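Local atomic coordinates of chitinase (Thermococcus chitonophagus, PDB entry 5XSW), a protein that probably hydrolyses chitin as an archaeal endochitinase, the present chain being a C-terminal piece of a longer protein. Residues Ala345-Ile348 with Phe349-Asn352. Sequence-based numbering, arbitrary orientation.
Sequences ALKI and FSDN
Asn352 turns its amide back to the end of helix 340-346: ND2 gives a hydrogen bond to Leu346 O at 2.8 Å, nearly straight (169° at the hydrogen), with the acceptor lying in the amide plane. Its backbone N bonds to Lys347 O, also at 2.8 Å, so one residue grips two successive carbonyls. Lys347 O takes a second, longer bond from Ser350 N (3.3 Å), and the two donors come from opposite faces of the carbonyl plane. Lys347 has its CG anti to the carbonyl carbon (chi1 -66°), which lays the chain alongside Asp351, the two extending in broadly similar directions; here CG meets Asp351 OD2 at 3.7 Å, while the charged ends stay apart. Farther along, Lys347 CD passes Ser350 OG at 3.5 Å. NZ and OG are linked by a water, weakly on the lysine side, and are hydrogen-bonded to the backbone oxygens of Asn485 and Pro486 respectively. The buried Ile348 and Phe349 likewise project together. Ile348 CG2, anti to the backbone N, sits over one ring face in a CH-pi contact, 3.8 Å from the Phe349 centroid and 19° off the normal. The ring also meets Phe318, Leu307 and Val311; an alanine here would probably leave a gap among them and strip Ile348 CG2 of its aromatic partner. With Lys347 leaving the helix at positive phi and a type I beta turn running from Lys347 to Ser350, this is a tight interhelical link, joining helix 340-346 to helix 353-357 beside the C-terminus.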
# COMPACT_ATOMS: atom_id res chain seq x y z
N ALA A 345 -10.44 -14.68 -1.54
CA ALA A 345 -10.15 -16.11 -1.57
C ALA A 345 -11.31 -16.96 -1.00
O ALA A 345 -11.42 -18.16 -1.33
CB ALA A 345 -8.91 -16.43 -0.80
N LEU A 346 -12.13 -16.36 -0.14
CA LEU A 346 -13.28 -17.07 0.47
C LEU A 346 -14.36 -17.39 -0.58
O LEU A 346 -15.17 -18.31 -0.36
CB LEU A 346 -13.90 -16.24 1.62
CG LEU A 346 -12.93 -15.88 2.74
CD1 LEU A 346 -13.63 -14.91 3.76
CD2 LEU A 346 -12.45 -17.14 3.40
N LYS A 347 -14.42 -16.57 -1.63
CA LYS A 347 -15.41 -16.71 -2.69
C LYS A 347 -16.86 -16.69 -2.16
O LYS A 347 -17.73 -17.41 -2.66
CB LYS A 347 -15.17 -18.03 -3.48
CG LYS A 347 -13.83 -18.02 -4.26
CD LYS A 347 -13.83 -16.86 -5.28
CE LYS A 347 -12.56 -16.97 -6.16
NZ LYS A 347 -12.37 -15.90 -7.18
N ILE A 348 -17.11 -15.87 -1.15
CA ILE A 348 -18.46 -15.69 -0.58
C ILE A 348 -19.50 -15.27 -1.60
O ILE A 348 -20.66 -15.68 -1.54
CB ILE A 348 -18.40 -14.66 0.56
CG1 ILE A 348 -17.80 -15.37 1.79
CG2 ILE A 348 -19.80 -14.03 0.82
CD1 ILE A 348 -17.20 -14.39 2.83
N PHE A 349 -19.10 -14.47 -2.58
CA PHE A 349 -20.05 -13.90 -3.52
C PHE A 349 -20.12 -14.65 -4.83
O PHE A 349 -20.70 -14.17 -5.78
CB PHE A 349 -19.71 -12.42 -3.77
CG PHE A 349 -19.81 -11.58 -2.52
CD1 PHE A 349 -18.71 -11.46 -1.67
CD2 PHE A 349 -21.01 -10.96 -2.17
CE1 PHE A 349 -18.81 -10.72 -0.45
CE2 PHE A 349 -21.14 -10.22 -0.97
CZ PHE A 349 -20.04 -10.08 -0.12
N SER A 350 -19.50 -15.82 -4.90
CA SER A 350 -19.54 -16.59 -6.15
C SER A 350 -19.61 -18.05 -5.77
O SER A 350 -20.69 -18.53 -5.35
CB SER A 350 -18.32 -16.27 -7.05
OG SER A 350 -17.10 -16.30 -6.30
N ASP A 351 -18.48 -18.74 -5.80
CA ASP A 351 -18.46 -20.20 -5.58
C ASP A 351 -19.13 -20.64 -4.30
O ASP A 351 -19.73 -21.73 -4.26
CB ASP A 351 -17.02 -20.75 -5.55
CG ASP A 351 -16.16 -20.23 -6.68
OD1 ASP A 351 -16.64 -19.43 -7.51
OD2 ASP A 351 -14.97 -20.60 -6.72
N ASN A 352 -19.01 -19.85 -3.22
CA ASN A 352 -19.51 -20.33 -1.94
C ASN A 352 -20.74 -19.57 -1.43
O ASN A 352 -21.07 -19.59 -0.25
CB ASN A 352 -18.38 -20.33 -0.88
CG ASN A 352 -17.27 -21.29 -1.26
OD1 ASN A 352 -17.55 -22.42 -1.62
ND2 ASN A 352 -16.03 -20.82 -1.27
O HOH W 1 -15.24 -16.56 -8.81